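Local coordinates for hypothetical protein (Nostoc punctiforme, PDB 2O62) that is of unknown function but belongs to the DUF3598 family and carries two calycin-type domains, a family fold often used to hold small ligands, at residues Q139-A151 with Y164-L178. Sequence-based numbering, arbitrary orientation. Where two conformers were deposited one is given.
Sequences QINDLLGEWRGQA and YSTTLKIQLDDAGRL
Glu146 and Lys169, a non-hydrogen-bonded pair, run side by side; their long methylenes suit this, with Glu146 CG 3.7 Å from Lys169 CG. Arg148 lies along Thr167, whose methyl CG2 sits under one face of the guanidinium, 3.5 Å from Arg148 NH1. The bend at chi2 (-77°) brings Arg148 CD to 3.4 Å from Thr167 OG1, and a later turn, at chi4, aims the guanidinium back at Glu146, whose OE1 is gripped end-on by both NH1 and NH2, NH1 at 3.0 Å. Further along this face, one water joins Gln150 NE2 to Ser165 OG.

Eight backbone hydrogen bonds, from Gly145–Ile170 to Ala151–Tyr164, pair the strands of the hairpin that opens the antiparallel barrel of the C-terminal, calycin-type domain; strand 259-269 closes it. Gly145 takes backbone angles at which a CB would jam against Leu144 O. On the other face Trp147 and Leu168, large apolar residues suited to burial, meet through their CB atoms, 4.0 Å apart. Thr166 OG1 lies 3.2 Å from Gly149 C, over a residue with no side chain, and makes a weak hydrogen bond to Glu267.

Just ahead of the strand, Leu144 CD2 rests against both Ile170 CG2 and Leu178 CD1, 3.9 Å from each; Ile140 CG2 also meets the latter. Trp147 NE1 bonds Leu143 O almost straight (170°) and in the ring plane, tying the indole to the turn that brings Leu143 CB against Ile170 CD1.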
ATOM      1  N   GLN A 139      11.771  -4.680 -10.564  1.00 19.31           N
ATOM      2  CA  GLN A 139      11.914  -5.823 -11.471  1.00 20.85           C
ATOM      3  C   GLN A 139      11.771  -7.125 -10.692  1.00 19.78           C
ATOM      4  O   GLN A 139      12.075  -7.171  -9.514  1.00 20.05           O
ATOM      5  CB  GLN A 139      13.298  -5.804 -12.110  1.00 21.64           C
ATOM      6  CG  GLN A 139      13.591  -4.532 -12.901  1.00 26.62           C
ATOM      7  CD  GLN A 139      12.833  -4.459 -14.216  1.00 33.07           C
ATOM      8  OE1 GLN A 139      12.024  -5.346 -14.549  1.00 39.83           O
ATOM      9  NE2 GLN A 139      13.097  -3.396 -14.988  1.00 34.74           N
ATOM     10  N   ILE A 140      11.321  -8.185 -11.335  1.00 20.79           N
ATOM     11  CA  ILE A 140      11.233  -9.495 -10.649  1.00 22.04           C
ATOM     12  C   ILE A 140      12.562  -9.860 -10.020  1.00 20.25           C
ATOM     13  O   ILE A 140      12.640 -10.355  -8.907  1.00 19.67           O
ATOM     14  CB  ILE A 140      10.900 -10.638 -11.641  1.00 22.81           C
ATOM     15  CG1 ILE A 140       9.530 -10.431 -12.232  1.00 27.57           C
ATOM     16  CG2 ILE A 140      10.927 -11.997 -10.946  1.00 25.88           C
ATOM     17  CD1 ILE A 140       8.474 -10.303 -11.212  1.00 31.64           C
ATOM     18  N   ASN A 141      13.624  -9.656 -10.773  1.00 20.57           N
ATOM     19  CA  ASN A 141      14.940  -9.980 -10.259  1.00 20.95           C
ATOM     20  C   ASN A 141      15.337  -9.249  -8.973  1.00 20.70           C
ATOM     21  O   ASN A 141      16.203  -9.709  -8.231  1.00 20.88           O
ATOM     22  CB  ASN A 141      15.962  -9.760 -11.344  1.00 21.54           C
ATOM     23  CG  ASN A 141      15.832 -10.776 -12.449  1.00 25.34           C
ATOM     24  OD1 ASN A 141      15.010 -11.683 -12.386  1.00 29.03           O
ATOM     25  ND2 ASN A 141      16.634 -10.621 -13.471  1.00 29.45           N
ATOM     26  N   ASP A 142      14.705  -8.126  -8.683  1.00 21.10           N
ATOM     27  CA  ASP A 142      14.944  -7.440  -7.411  1.00 22.01           C
ATOM     28  C   ASP A 142      14.369  -8.220  -6.219  1.00 22.57           C
ATOM     29  O   ASP A 142      14.721  -7.952  -5.073  1.00 22.89           O
ATOM     30  CB  ASP A 142      14.281  -6.068  -7.424  1.00 22.52           C
ATOM     31  CG  ASP A 142      14.937  -5.110  -8.400  1.00 25.85           C
ATOM     32  OD1 ASP A 142      16.182  -5.180  -8.636  1.00 24.06           O
ATOM     33  OD2 ASP A 142      14.199  -4.239  -8.916  1.00 27.26           O
ATOM     34  N   LEU A 143      13.427  -9.113  -6.488  1.00 21.38           N
ATOM     35  CA  LEU A 143      12.711  -9.790  -5.424  1.00 20.92           C
ATOM     36  C   LEU A 143      13.145 -11.225  -5.194  1.00 20.84           C
ATOM     37  O   LEU A 143      12.868 -11.771  -4.124  1.00 21.30           O
ATOM     38  CB  LEU A 143      11.205  -9.747  -5.666  1.00 21.27           C
ATOM     39  CG  LEU A 143      10.608  -8.356  -5.777  1.00 23.40           C
ATOM     40  CD1 LEU A 143       9.153  -8.404  -6.139  1.00 28.30           C
ATOM     41  CD2 LEU A 143      10.817  -7.587  -4.468  1.00 26.77           C
ATOM     42  N   LEU A 144      13.823 -11.829  -6.171  1.00 18.93           N
ATOM     43  CA  LEU A 144      14.158 -13.235  -6.065  1.00 19.61           C
ATOM     44  C   LEU A 144      15.065 -13.441  -4.856  1.00 20.18           C
ATOM     45  O   LEU A 144      16.003 -12.668  -4.613  1.00 21.18           O
ATOM     46  CB  LEU A 144      14.874 -13.733  -7.312  1.00 20.04           C
ATOM     47  CG  LEU A 144      14.097 -13.655  -8.612  1.00 21.33           C
ATOM     48  CD1 LEU A 144      14.988 -14.039  -9.760  1.00 21.28           C
ATOM     49  CD2 LEU A 144      12.877 -14.561  -8.550  1.00 23.28           C
ATOM     50  N   GLY A 145      14.789 -14.498  -4.102  1.00 19.82           N
ATOM     51  CA  GLY A 145      15.591 -14.847  -2.958  1.00 19.48           C
ATOM     52  C   GLY A 145      14.657 -15.106  -1.809  1.00 19.62           C
ATOM     53  O   GLY A 145      13.508 -15.487  -2.025  1.00 18.74           O
ATOM     54  N   GLU A 146      15.159 -14.853  -0.608  1.00 19.63           N
ATOM     55  CA  GLU A 146      14.405 -14.989   0.617  1.00 21.09           C
ATOM     56  C   GLU A 146      14.438 -13.746   1.464  1.00 20.31           C
ATOM     57  O   GLU A 146      15.429 -13.069   1.532  1.00 19.72           O
ATOM     58  CB  GLU A 146      14.982 -16.127   1.431  1.00 22.45           C
ATOM     59  CG  GLU A 146      14.689 -17.461   0.796  1.00 27.92           C
ATOM     60  CD  GLU A 146      15.194 -18.641   1.606  1.00 34.88           C
ATOM     61  OE1 GLU A 146      15.316 -18.520   2.864  1.00 40.66           O
ATOM     62  OE2 GLU A 146      15.488 -19.677   0.967  1.00 35.70           O
ATOM     63  N   TRP A 147      13.320 -13.493   2.123  1.00 19.61           N
ATOM     64  CA  TRP A 147      13.045 -12.311   2.911  1.00 20.85           C
ATOM     65  C   TRP A 147      12.492 -12.782   4.239  1.00 21.03           C
ATOM     66  O   TRP A 147      11.705 -13.741   4.278  1.00 21.90           O
ATOM     67  CB  TRP A 147      11.994 -11.429   2.222  1.00 21.23           C
ATOM     68  CG  TRP A 147      12.417 -11.001   0.848  1.00 23.03           C
ATOM     69  CD1 TRP A 147      12.366 -11.742  -0.342  1.00 22.72           C
ATOM     70  CD2 TRP A 147      13.053  -9.762   0.519  1.00 24.15           C
ATOM     71  NE1 TRP A 147      12.923 -10.998  -1.369  1.00 22.91           N
ATOM     72  CE2 TRP A 147      13.334  -9.784  -0.872  1.00 22.46           C
ATOM     73  CE3 TRP A 147      13.409  -8.636   1.271  1.00 23.21           C
ATOM     74  CZ2 TRP A 147      13.974  -8.713  -1.516  1.00 23.85           C
ATOM     75  CZ3 TRP A 147      14.026  -7.584   0.629  1.00 22.97           C
ATOM     76  CH2 TRP A 147      14.284  -7.620  -0.751  1.00 22.64           C
ATOM     77  N   ARG A 148      12.910 -12.140   5.322  1.00 20.89           N
ATOM     78  CA  ARG A 148      12.435 -12.505   6.656  1.00 21.28           C
ATOM     79  C   ARG A 148      12.129 -11.224   7.406  1.00 19.99           C
ATOM     80  O   ARG A 148      12.895 -10.273   7.339  1.00 19.25           O
ATOM     81  CB  ARG A 148      13.535 -13.252   7.452  1.00 22.86           C
ATOM     82  CG  ARG A 148      13.952 -14.632   6.977  1.00 28.74           C
ATOM     83  CD  ARG A 148      12.952 -15.764   7.330  1.00 36.00           C
ATOM     84  NE  ARG A 148      13.567 -17.094   7.155  1.00 37.84           N
ATOM     85  CZ  ARG A 148      13.884 -17.629   5.971  1.00 41.51           C
ATOM     86  NH1 ARG A 148      13.640 -16.969   4.825  1.00 42.37           N
ATOM     87  NH2 ARG A 148      14.445 -18.838   5.919  1.00 42.15           N
ATOM     88  N   GLY A 149      11.072 -11.241   8.203  1.00 19.61           N
ATOM     89  CA  GLY A 149      10.768 -10.120   9.029  1.00 19.97           C
ATOM     90  C   GLY A 149       9.620 -10.343   9.964  1.00 19.78           C
ATOM     91  O   GLY A 149       9.381 -11.457  10.414  1.00 18.65           O
ATOM     92  N   GLN A 150       8.948  -9.245  10.285  1.00 19.24           N
ATOM     93  CA  GLN A 150       7.876  -9.194  11.272  1.00 20.32           C
ATOM     94  C   GLN A 150       6.727  -8.354  10.684  1.00 19.85           C
ATOM     95  O   GLN A 150       6.947  -7.531   9.818  1.00 20.48           O
ATOM     96  CB  GLN A 150       8.340  -8.544  12.587  1.00 20.20           C
ATOM     97  CG  GLN A 150       9.381  -9.354  13.325  1.00 23.08           C
ATOM     98  CD  GLN A 150      10.800  -9.212  12.758  1.00 22.32           C
ATOM     99  OE1 GLN A 150      11.232  -8.102  12.418  1.00 22.25           O
ATOM    100  NE2 GLN A 150      11.539 -10.341  12.693  1.00 21.95           N
ATOM    101  N   ALA A 151       5.520  -8.590  11.170  1.00 20.18           N
ATOM    102  CA  ALA A 151       4.330  -7.870  10.739  1.00 20.80           C
ATOM    103  C   ALA A 151       3.601  -7.436  11.983  1.00 20.21           C
ATOM    104  O   ALA A 151       3.592  -8.168  12.944  1.00 19.37           O
ATOM    105  CB  ALA A 151       3.435  -8.757   9.944  1.00 21.28           C
ATOM    106  N   TYR A 164       3.482 -10.866  14.245  1.00 17.59           N
ATOM    107  CA  TYR A 164       3.709 -12.132  13.576  1.00 19.45           C
ATOM    108  C   TYR A 164       5.081 -12.137  12.936  1.00 20.32           C
ATOM    109  O   TYR A 164       5.585 -11.078  12.581  1.00 22.01           O
ATOM    110  CB  TYR A 164       2.683 -12.253  12.448  1.00 20.25           C
ATOM    111  CG  TYR A 164       1.261 -12.165  12.910  1.00 20.97           C
ATOM    112  CD1 TYR A 164       0.631 -13.270  13.362  1.00 24.11           C
ATOM    113  CD2 TYR A 164       0.560 -10.973  12.872  1.00 23.59           C
ATOM    114  CE1 TYR A 164      -0.674 -13.237  13.815  1.00 25.00           C
ATOM    115  CE2 TYR A 164      -0.754 -10.907  13.313  1.00 22.45           C
ATOM    116  CZ  TYR A 164      -1.372 -12.072  13.760  1.00 24.80           C
ATOM    117  OH  TYR A 164      -2.654 -12.130  14.254  1.00 25.94           O
ATOM    118  N   SER A 165       5.636 -13.322  12.736  1.00 20.91           N
ATOM    119  CA  SER A 165       6.824 -13.535  11.926  0.50 20.43           C
ATOM    120  C   SER A 165       6.435 -13.741  10.470  1.00 21.35           C
ATOM    121  O   SER A 165       5.411 -14.387  10.173  1.00 20.46           O
ATOM    122  CB  SER A 165       7.545 -14.782  12.376  0.50 20.95           C
ATOM    123  OG  SER A 165       8.101 -14.596  13.649  0.50 22.05           O
ATOM    124  N   THR A 166       7.256 -13.241   9.563  1.00 20.85           N
ATOM    125  CA  THR A 166       7.009 -13.426   8.145  1.00 21.82           C
ATOM    126  C   THR A 166       8.232 -13.986   7.476  1.00 22.47           C
ATOM    127  O   THR A 166       9.349 -13.713   7.891  1.00 21.95           O
ATOM    128  CB  THR A 166       6.658 -12.128   7.458  1.00 23.93           C
ATOM    129  OG1 THR A 166       7.774 -11.218   7.478  1.00 22.61           O
ATOM    130  CG2 THR A 166       5.481 -11.477   8.135  1.00 23.28           C
ATOM    131  N   THR A 167       7.971 -14.756   6.425  1.00 21.94           N
ATOM    132  CA  THR A 167       8.960 -15.296   5.514  1.00 22.93           C
ATOM    133  C   THR A 167       8.378 -15.119   4.097  1.00 23.21           C
ATOM    134  O   THR A 167       7.189 -15.350   3.858  1.00 21.13           O
ATOM    135  CB  THR A 167       9.199 -16.804   5.807  1.00 24.09           C
ATOM    136  OG1 THR A 167       9.769 -16.969   7.126  1.00 25.53           O
ATOM    137  CG2 THR A 167      10.162 -17.400   4.820  1.00 26.88           C
ATOM    138  N   LEU A 168       9.210 -14.749   3.149  1.00 22.88           N
ATOM    139  CA  LEU A 168       8.803 -14.718   1.759  1.00 23.67           C
ATOM    140  C   LEU A 168       9.944 -15.274   0.942  1.00 23.23           C
ATOM    141  O   LEU A 168      11.071 -14.797   1.045  1.00 22.86           O
ATOM    142  CB  LEU A 168       8.507 -13.273   1.386  1.00 23.83           C
ATOM    143  CG  LEU A 168       8.230 -12.847  -0.042  1.00 25.15           C
ATOM    144  CD1 LEU A 168       7.155 -13.691  -0.595  1.00 25.93           C
ATOM    145  CD2 LEU A 168       7.751 -11.372   0.032  1.00 28.58           C
ATOM    146  N   LYS A 169       9.679 -16.331   0.184  1.00 23.27           N
ATOM    147  CA  LYS A 169      10.663 -16.933  -0.723  1.00 23.90           C
ATOM    148  C   LYS A 169      10.118 -16.800  -2.144  1.00 23.39           C
ATOM    149  O   LYS A 169       8.952 -17.112  -2.384  1.00 22.50           O
ATOM    150  CB  LYS A 169      10.886 -18.425  -0.394  1.00 24.39           C
ATOM    151  CG  LYS A 169      11.170 -18.680   1.087  1.00 26.59           C
ATOM    152  CD  LYS A 169      11.499 -20.116   1.435  1.00 28.95           C
ATOM    153  CE  LYS A 169      12.042 -20.227   2.880  1.00 32.03           C
ATOM    154  NZ  LYS A 169      12.489 -21.630   3.232  1.00 33.95           N
ATOM    155  N   ILE A 170      10.947 -16.326  -3.068  1.00 22.50           N
ATOM    156  CA  ILE A 170      10.539 -16.107  -4.435  1.00 22.71           C
ATOM    157  C   ILE A 170      11.640 -16.671  -5.316  1.00 23.15           C
ATOM    158  O   ILE A 170      12.791 -16.284  -5.193  1.00 21.32           O
ATOM    159  CB  ILE A 170      10.301 -14.597  -4.716  1.00 23.84           C
ATOM    160  CG1 ILE A 170       9.284 -14.068  -3.728  1.00 26.16           C
ATOM    161  CG2 ILE A 170       9.794 -14.381  -6.126  1.00 26.03           C
ATOM    162  CD1 ILE A 170       9.011 -12.596  -3.866  1.00 27.18           C
ATOM    163  N   GLN A 171      11.296 -17.640  -6.149  1.00 23.42           N
ATOM    164  CA  GLN A 171      12.269 -18.203  -7.043  1.00 25.41           C
ATOM    165  C   GLN A 171      11.641 -18.494  -8.400  1.00 26.66           C
ATOM    166  O   GLN A 171      10.441 -18.756  -8.484  1.00 25.63           O
ATOM    167  CB  GLN A 171      12.877 -19.478  -6.447  1.00 26.96           C
ATOM    168  CG  GLN A 171      13.498 -19.309  -5.005  1.00 29.03           C
ATOM    169  CD  GLN A 171      14.863 -18.492  -4.853  1.00 33.15           C
ATOM    170  OE1 GLN A 171      15.469 -17.939  -5.807  1.00 35.65           O
ATOM    171  NE2 GLN A 171      15.334 -18.448  -3.601  1.00 33.92           N
ATOM    172  N   LEU A 172      12.466 -18.463  -9.452  1.00 26.50           N
ATOM    173  CA  LEU A 172      12.027 -18.881 -10.762  1.00 28.72           C
ATOM    174  C   LEU A 172      12.135 -20.390 -10.773  1.00 30.68           C
ATOM    175  O   LEU A 172      13.097 -20.936 -10.208  1.00 31.69           O
ATOM    176  CB  LEU A 172      12.922 -18.304 -11.866  1.00 28.58           C
ATOM    177  CG  LEU A 172      12.910 -16.774 -11.927  1.00 30.37           C
ATOM    178  CD1 LEU A 172      13.891 -16.270 -13.003  1.00 32.54           C
ATOM    179  CD2 LEU A 172      11.513 -16.253 -12.193  1.00 30.82           C
ATOM    180  N   ASP A 173      11.138 -21.066 -11.343  1.00 32.47           N
ATOM    181  CA  ASP A 173      11.255 -22.493 -11.624  1.00 34.12           C
ATOM    182  C   ASP A 173      11.771 -22.631 -13.058  1.00 35.68           C
ATOM    183  O   ASP A 173      12.284 -21.662 -13.615  1.00 35.75           O
ATOM    184  CB  ASP A 173       9.948 -23.254 -11.352  1.00 34.47           C
ATOM    185  CG  ASP A 173       8.855 -22.966 -12.366  1.00 35.83           C
ATOM    186  OD1 ASP A 173       9.172 -22.505 -13.493  1.00 32.52           O
ATOM    187  OD2 ASP A 173       7.668 -23.214 -12.008  1.00 38.93           O
ATOM    188  N   ASP A 174      11.640 -23.794 -13.684  1.00 37.23           N
ATOM    189  CA  ASP A 174      12.565 -24.083 -14.782  1.00 38.53           C
ATOM    190  C   ASP A 174      12.182 -24.418 -16.248  1.00 38.59           C
ATOM    191  O   ASP A 174      13.129 -24.811 -16.964  1.00 39.71           O
ATOM    192  CB  ASP A 174      13.497 -25.214 -14.295  1.00 38.83           C
ATOM    193  CG  ASP A 174      12.764 -26.551 -14.116  1.00 40.66           C
ATOM    194  OD1 ASP A 174      11.780 -26.820 -14.849  1.00 42.28           O
ATOM    195  OD2 ASP A 174      13.163 -27.329 -13.221  1.00 42.52           O
ATOM    196  N   ALA A 175      10.967 -24.311 -16.826  1.00 38.24           N
ATOM    197  CA  ALA A 175       9.758 -23.483 -16.636  1.00 36.94           C
ATOM    198  C   ALA A 175       9.792 -21.963 -16.743  1.00 36.11           C
ATOM    199  O   ALA A 175       9.178 -21.423 -17.665  1.00 36.11           O
ATOM    200  CB  ALA A 175       8.874 -23.989 -15.513  1.00 37.44           C
ATOM    201  N   GLY A 176      10.470 -21.250 -15.850  1.00 34.55           N
ATOM    202  CA  GLY A 176      10.522 -19.790 -15.952  1.00 33.22           C
ATOM    203  C   GLY A 176       9.307 -19.144 -15.314  1.00 32.21           C
ATOM    204  O   GLY A 176       9.100 -17.925 -15.389  1.00 31.71           O
ATOM    205  N   ARG A 177       8.502 -19.967 -14.661  1.00 30.68           N
ATOM    206  CA  ARG A 177       7.424 -19.467 -13.839  1.00 30.08           C
ATOM    207  C   ARG A 177       7.984 -19.069 -12.491  1.00 28.48           C
ATOM    208  O   ARG A 177       9.101 -19.412 -12.135  1.00 27.96           O
ATOM    209  CB  ARG A 177       6.347 -20.537 -13.690  1.00 29.67           C
ATOM    210  CG  ARG A 177       5.711 -20.966 -15.036  1.00 31.67           C
ATOM    211  CD  ARG A 177       4.584 -21.983 -14.827  1.00 33.46           C
ATOM    212  NE  ARG A 177       5.021 -23.064 -13.937  1.00 37.48           N
ATOM    213  CZ  ARG A 177       5.323 -24.316 -14.292  1.00 39.25           C
ATOM    214  NH1 ARG A 177       5.220 -24.734 -15.555  1.00 41.98           N
ATOM    215  NH2 ARG A 177       5.721 -25.176 -13.351  1.00 38.66           N
ATOM    216  N   LEU A 178       7.201 -18.305 -11.766  1.00 27.28           N
ATOM    217  CA  LEU A 178       7.577 -17.810 -10.462  1.00 27.31           C
ATOM    218  C   LEU A 178       6.968 -18.748  -9.416  1.00 26.49           C
ATOM    219  O   LEU A 178       5.834 -19.182  -9.554  1.00 26.86           O
ATOM    220  CB  LEU A 178       7.077 -16.377 -10.307  1.00 26.61           C
ATOM    221  CG  LEU A 178       7.745 -15.594  -9.191  1.00 29.70           C
ATOM    222  CD1 LEU A 178       9.154 -15.155  -9.632  1.00 30.89           C
ATOM    223  CD2 LEU A 178       6.930 -14.393  -8.724  1.00 30.22           C
TER
HETATM  224  O   HOH W   1      10.480 -12.854  13.638  1.00 18.05           O